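Local atomic coordinates of beta-glucosidase (Chaetomella raphigera, PDB entry 6JXG), a protein that probably hydrolyses terminal, non-reducing beta-D-glucosyl residues with release of beta-D-glucose, and so takes part in cellulose breakdown. Residues 114-118 and 549-553; 120-124 and 439-443; 161-165 and 450-454. One frame throughout, in Å; residues are numbered along the deposited sequence.

Interaction 1. Residues 114-118 and 549-553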
# COMPACT_ATOMS: atom_id res chain seq x y z
N ILE A 114 4.97 4.01 5.05
CA ILE A 114 4.59 2.67 5.49
C ILE A 114 3.40 2.77 6.45
O ILE A 114 2.60 1.83 6.56
CB ILE A 114 5.75 1.86 6.14
CG1 ILE A 114 6.16 2.43 7.51
CG2 ILE A 114 6.98 1.73 5.22
CD1 ILE A 114 7.25 1.55 8.21
N GLY A 115 3.26 3.92 7.14
CA GLY A 115 2.18 4.13 8.08
C GLY A 115 2.57 3.95 9.56
O GLY A 115 1.76 3.49 10.31
N LYS A 116 3.79 4.37 9.94
CA LYS A 116 4.29 4.34 11.30
C LYS A 116 3.40 5.16 12.26
O LYS A 116 3.35 4.84 13.49
CB LYS A 116 5.74 4.87 11.37
CG LYS A 116 5.95 5.97 12.43
CD LYS A 116 6.96 6.90 11.99
CE LYS A 116 6.86 8.34 12.30
NZ LYS A 116 7.40 8.78 13.59
N ILE A 117 2.73 6.17 11.72
CA ILE A 117 1.79 7.04 12.48
C ILE A 117 0.38 6.68 12.09
O ILE A 117 -0.04 6.92 10.93
CB ILE A 117 2.03 8.55 12.26
CG1 ILE A 117 3.46 8.93 12.63
CG2 ILE A 117 0.97 9.38 12.98
CD1 ILE A 117 3.90 10.26 12.12
N PRO A 118 -0.38 6.09 13.02
CA PRO A 118 -1.68 5.52 12.60
C PRO A 118 -2.69 6.55 12.02
O PRO A 118 -3.56 6.19 11.18
CB PRO A 118 -2.19 4.86 13.87
CG PRO A 118 -1.44 5.51 14.97
CD PRO A 118 -0.11 5.94 14.46
N ASP A 549 10.45 15.42 12.70
CA ASP A 549 10.30 14.11 13.32
C ASP A 549 11.68 13.45 13.39
O ASP A 549 12.29 13.19 12.38
CB ASP A 549 9.26 13.27 12.55
CG ASP A 549 8.88 11.96 13.28
OD1 ASP A 549 9.53 11.58 14.28
OD2 ASP A 549 7.91 11.27 12.82
N ASN A 550 12.17 13.20 14.61
CA ASN A 550 13.47 12.54 14.80
C ASN A 550 13.35 11.04 15.02
O ASN A 550 14.31 10.34 15.35
CB ASN A 550 14.27 13.23 15.90
CG ASN A 550 14.67 14.64 15.47
OD1 ASN A 550 15.57 14.83 14.67
ND2 ASN A 550 14.00 15.61 16.02
N PHE A 551 12.16 10.55 14.79
CA PHE A 551 11.93 9.12 14.77
C PHE A 551 12.54 8.44 16.04
O PHE A 551 13.27 7.48 15.92
CB PHE A 551 12.42 8.46 13.52
CG PHE A 551 11.57 8.76 12.27
CD1 PHE A 551 11.43 10.07 11.78
CD2 PHE A 551 10.94 7.76 11.57
CE1 PHE A 551 10.68 10.34 10.65
CE2 PHE A 551 10.21 8.05 10.43
CZ PHE A 551 10.04 9.33 10.01
N PRO A 552 12.24 8.96 17.25
CA PRO A 552 12.91 8.40 18.45
C PRO A 552 12.48 6.96 18.77
O PRO A 552 13.17 6.23 19.42
CB PRO A 552 12.49 9.39 19.56
CG PRO A 552 11.16 9.85 19.09
CD PRO A 552 11.34 10.05 17.61
N GLU A 553 11.36 6.53 18.21
CA GLU A 553 10.84 5.19 18.43
C GLU A 553 11.68 4.18 17.71
O GLU A 553 11.61 3.00 18.00
CB GLU A 553 9.38 5.11 17.98
CG GLU A 553 9.09 5.30 16.48
CD GLU A 553 9.02 6.75 16.00
OE1 GLU A 553 8.97 7.73 16.81
OE2 GLU A 553 9.06 6.94 14.75

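Interaction 2. Residues 120-124 and 439-443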
# COMPACT_ATOMS: atom_id res chain seq x y z
N ALA A 120 -1.83 9.10 10.12
CA ALA A 120 -1.35 9.76 8.93
C ALA A 120 -2.20 9.48 7.69
O ALA A 120 -2.80 8.41 7.48
CB ALA A 120 0.13 9.49 8.71
N GLY A 121 -2.38 10.52 6.88
CA GLY A 121 -3.54 10.53 5.99
C GLY A 121 -3.48 9.65 4.73
O GLY A 121 -4.53 9.40 4.13
N ARG A 122 -2.28 9.23 4.32
CA ARG A 122 -2.14 8.46 3.08
C ARG A 122 -1.80 6.98 3.30
O ARG A 122 -1.49 6.24 2.35
CB ARG A 122 -1.09 9.10 2.21
CG ARG A 122 -1.50 10.49 1.76
CD ARG A 122 -0.38 11.08 0.90
NE ARG A 122 -0.48 10.49 -0.47
CZ ARG A 122 0.25 10.88 -1.52
NH1 ARG A 122 1.17 11.81 -1.38
NH2 ARG A 122 0.05 10.32 -2.71
N ASN A 123 -1.90 6.52 4.52
CA ASN A 123 -1.41 5.16 4.83
C ASN A 123 -2.17 4.06 4.12
O ASN A 123 -1.61 3.08 3.71
CB ASN A 123 -1.40 4.91 6.36
CG ASN A 123 -0.48 5.83 7.10
OD1 ASN A 123 0.37 6.46 6.53
ND2 ASN A 123 -0.59 5.83 8.43
N TRP A 124 -3.44 4.28 3.93
CA TRP A 124 -4.31 3.44 3.07
C TRP A 124 -3.85 3.19 1.64
O TRP A 124 -4.16 2.11 1.06
CB TRP A 124 -5.75 3.98 3.06
CG TRP A 124 -5.89 5.34 2.55
CD1 TRP A 124 -5.74 6.49 3.24
CD2 TRP A 124 -6.05 5.70 1.16
NE1 TRP A 124 -5.92 7.58 2.38
CE2 TRP A 124 -6.08 7.11 1.10
CE3 TRP A 124 -6.22 4.97 -0.02
CZ2 TRP A 124 -6.29 7.82 -0.12
CZ3 TRP A 124 -6.40 5.68 -1.26
CH2 TRP A 124 -6.44 7.08 -1.29
N ASP A 439 -12.05 8.22 7.52
CA ASP A 439 -11.46 8.59 6.26
C ASP A 439 -10.25 9.47 6.45
O ASP A 439 -10.00 10.01 7.52
CB ASP A 439 -12.55 9.27 5.37
CG ASP A 439 -12.26 9.29 3.91
OD1 ASP A 439 -11.28 8.63 3.44
OD2 ASP A 439 -13.07 10.00 3.19
N SER A 440 -9.48 9.61 5.38
CA SER A 440 -8.33 10.51 5.39
C SER A 440 -7.81 10.56 3.95
O SER A 440 -8.28 9.84 3.07
CB SER A 440 -7.24 10.01 6.39
OG SER A 440 -6.54 8.83 5.97
N GLY A 441 -6.79 11.36 3.76
CA GLY A 441 -6.23 11.57 2.45
C GLY A 441 -5.01 12.44 2.41
O GLY A 441 -4.39 12.76 3.44
N GLU A 442 -4.62 12.76 1.18
CA GLU A 442 -3.49 13.56 0.92
C GLU A 442 -3.68 15.01 1.44
O GLU A 442 -4.77 15.57 1.44
CB GLU A 442 -3.20 13.55 -0.61
CG GLU A 442 -1.90 14.21 -0.96
CD GLU A 442 -1.52 14.04 -2.44
OE1 GLU A 442 -0.51 14.68 -2.84
OE2 GLU A 442 -2.09 13.16 -3.09
N GLY A 443 -2.60 15.56 1.91
CA GLY A 443 -2.67 16.87 2.57
C GLY A 443 -2.80 18.12 1.70
O GLY A 443 -2.23 19.13 2.06
O HOH W 1 -5.31 7.61 8.20
O HOH W 2 2.15 13.17 -3.67

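Interaction 3. Residues 161-165 and 450-454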
# COMPACT_ATOMS: atom_id res chain seq x y z
N GLU A 161 5.95 10.37 6.28
CA GLU A 161 5.09 9.56 7.15
C GLU A 161 3.90 10.37 7.70
O GLU A 161 3.15 9.84 8.49
CB GLU A 161 5.93 8.89 8.24
CG GLU A 161 6.93 7.87 7.66
CD GLU A 161 6.23 6.59 7.16
OE1 GLU A 161 5.13 6.29 7.73
OE2 GLU A 161 6.81 5.90 6.22
N GLN A 162 3.82 11.65 7.36
CA GLN A 162 2.61 12.46 7.67
C GLN A 162 2.38 13.53 6.62
O GLN A 162 3.32 14.01 5.99
CB GLN A 162 2.69 13.11 9.07
CG GLN A 162 3.87 14.11 9.19
CD GLN A 162 3.91 14.72 10.59
OE1 GLN A 162 4.00 13.98 11.59
NE2 GLN A 162 3.74 16.02 10.68
N GLU A 163 1.11 13.93 6.48
CA GLU A 163 0.73 14.96 5.52
C GLU A 163 0.91 16.38 6.08
O GLU A 163 1.23 17.33 5.35
CB GLU A 163 -0.72 14.78 5.10
CG GLU A 163 -0.89 13.51 4.27
CD GLU A 163 0.02 13.56 3.08
OE1 GLU A 163 -0.30 14.29 2.09
OE2 GLU A 163 1.11 12.91 3.13
N THR A 164 0.73 16.50 7.39
CA THR A 164 0.95 17.76 8.08
C THR A 164 2.38 18.29 7.87
O THR A 164 3.42 17.63 8.20
CB THR A 164 0.62 17.62 9.57
OG1 THR A 164 -0.75 17.21 9.75
CG2 THR A 164 0.82 19.00 10.31
N ASN A 165 2.46 19.47 7.27
CA ASN A 165 3.72 20.15 6.93
C ASN A 165 4.65 19.30 6.08
O ASN A 165 5.83 19.41 6.17
CB ASN A 165 4.54 20.55 8.21
CG ASN A 165 3.74 21.44 9.16
OD1 ASN A 165 2.97 22.24 8.74
ND2 ASN A 165 3.90 21.22 10.43
N GLN A 450 -9.87 18.39 8.76
CA GLN A 450 -8.63 17.55 8.81
C GLN A 450 -7.96 17.64 7.44
O GLN A 450 -8.51 17.19 6.44
CB GLN A 450 -9.00 16.11 9.17
CG GLN A 450 -9.51 16.05 10.60
CD GLN A 450 -10.31 14.82 10.95
OE1 GLN A 450 -9.75 13.79 11.34
NE2 GLN A 450 -11.60 14.93 10.87
N LEU A 451 -6.82 18.32 7.42
CA LEU A 451 -6.00 18.55 6.25
C LEU A 451 -5.13 17.27 6.07
O LEU A 451 -4.02 17.19 6.61
CB LEU A 451 -5.10 19.70 6.51
CG LEU A 451 -4.62 20.56 5.31
CD1 LEU A 451 -3.35 21.28 5.56
CD2 LEU A 451 -4.76 20.00 3.91
N GLY A 452 -5.67 16.31 5.33
CA GLY A 452 -5.04 15.01 5.10
C GLY A 452 -5.05 14.03 6.26
O GLY A 452 -5.73 13.02 6.23
N ASP A 453 -4.19 14.30 7.24
CA ASP A 453 -4.08 13.48 8.45
C ASP A 453 -5.33 13.55 9.30
O ASP A 453 -5.96 14.59 9.39
CB ASP A 453 -2.91 13.99 9.32
CG ASP A 453 -1.54 13.86 8.68
OD1 ASP A 453 -1.31 12.91 7.87
OD2 ASP A 453 -0.66 14.71 9.03
N ARG A 454 -5.65 12.43 9.96
CA ARG A 454 -6.71 12.33 10.91
C ARG A 454 -6.33 12.95 12.25
O ARG A 454 -5.19 12.86 12.71
CB ARG A 454 -7.12 10.87 11.18
CG ARG A 454 -7.64 10.17 9.95
CD ARG A 454 -8.11 8.79 10.25
NE ARG A 454 -7.11 7.78 10.46
CZ ARG A 454 -7.33 6.67 11.16
NH1 ARG A 454 -8.45 6.47 11.87
NH2 ARG A 454 -6.40 5.75 11.22
O HOH W 3 -2.51 18.86 8.26

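Interaction 1. Residues 114-118 and 549-553
Lys116 reaches across from the loop 114-118 and sinks its ammonium group between the carboxylates of Asp549 and Glu553, above the ring of Phe551. The grip is tight. Lys116 NZ donates to Asp549 OD2 at 2.7 Å, using the syn lone pair of that oxygen, and to Glu553 OE2, also at 2.7 Å, which it meets from above the carboxylate plane. Both bonds are salt bridges, and the second acid comes in at about a right angle to the lysine chain. Glu553 achieves this by placing CG between its backbone N and carbonyl carbon (chi1 64°) and then bending again, which brings its carboxylate to Lys116 NZ. Below, Lys116 NZ stands 4.2 Å from the centroid of the Phe551 ring, 10° off its normal, a cation-pi contact; CE adds a CH-pi contact nearer the rim, and Lys116 CD lies 3.8 Å from Phe551 CE2. A long, flexible cation suits a site that offers two acids and a ring face. A leucine in its place would take the charge away from Asp549 and Glu553, whose carboxylates would probably repel each other and turn apart. Asp549 is also steadied by an Asx turn, its OD1 accepting from Phe551 N at 2.9 Å. Lys116, Asp549 and Phe551 are buried, whereas Glu553 is partly exposed and marks the looser side, nearer solvent. Around the buried side, Tyr182 of helix 175-182 packs against Lys116 and meets Phe551 edge-to-face, while the backbone of Asp549 bonds to Ser170 in strand 170-171.

Interaction 2. Residues 120-124 and 439-443
Ser440 and Gly121 make the closest link here, the serine hydroxyl OG donating to Gly121 O at 2.8 Å. The hydroxyl comes in above the plane of that carbonyl, 39° out of it. The same OG accepts from a water that also donates to Ala120 O, so a small hydroxyl ties two successive carbonyls to the 439-443 loop. Gly121 O receives a weak bond from Trp124 NE1 as well: the tryptophan sets CG between its backbone N and carbonyl carbon, which brings the indole N-H back to this carbonyl of the same turn. Gly441 CA sits at the edge of the indole, 4.0 Å from Trp124 NE1. Glycine suits position 121, where the backbones come nearest: a CB on Gly121 would collide with Gly441 O, to which Gly121 CA makes a CA-H...O contact of 3.5 Å.

Arg122 and Glu442 run side by side in the same direction. Glu442 is fully extended, CG anti to the backbone N (chi1 -171°), and its carboxylate is stacked on the guanidinium with the planes 5° apart. Glu442 OE2 lies over the centre of the group, 3.6 Å from Arg122 NH2, so charge rather than any directed N-H joins them. Their directed bonds go to other residues: Arg122 NE to Glu125, Glu442 to Ser385 and Arg166. A type I beta turn, Ala120 to Asn123, packs on the loop following strand 431-438, at the junction of the two domains between which the active site of family 3 glycosidases is generally formed.

Interaction 3. Residues 161-165 and 450-454
Just past the beta hairpin of strands 446-447 and 450-451, in the C-terminal domain, Asp453 turns its carboxylate onto successive backbone N-H groups of Glu163 and Thr164, in the loop that follows barrel strand 151-157. Glu163 N points at Asp453 OD1 (3.0 Å, 166°) on its syn side, little out of the carboxylate plane. Asp453 OD2 takes two donors from the same face of that plane: Thr164 N at 2.8 Å and Thr164 OG1 at 2.6 Å, the latter on the anti side. The threonine can do both because OG1 lies beside its own backbone N (chi1 -59°). A short acid is apt, since its two oxygens match the spacing of neighbouring amides; OD1 also accepts from Gly121 N.

The bend that brings Asp453 into place includes an inverse gamma turn centred on Leu451 and a bond from Asp453 N to Leu451 O. Gly452 has a positive phi, and a CB there would run into Glu163 CB, so glycine fits on both counts. Besides its backbone N-H, Glu163 offers CB, 3.4 Å from Asp453 OD1, and CG slightly further off; its bent chain carries OE1 away to Gly443 N. Gln162 NE2 braces the loop, donating to Val545 O and, almost straight, to Thr164 O. At the margin, one water donates both to Thr164 OG1 and to Leu451 O, 2.8 Å from each.

In the fold
All three contacts join the N-terminal, barrel-like part of the chain to the C-terminal part, and all are largely buried. Interaction 2 lies nearest the centre of the chain and touches only buried residues; interactions 1 and 3 are further out, each with a more open margin. Interactions 2 and 3 are neighbours, their centres about 7 Å apart, and share the same C-terminal stretch from strand 431-438 through the hairpin. Interaction 1 relies on full charges and an aromatic face, interaction 3 on one carboxylate gripping backbone amides, and interaction 2 on close glycine backbones with a stacked ion pair. Arg454 and Glu161 bond to the 114-118 loop, linking interaction 3 to interaction 1.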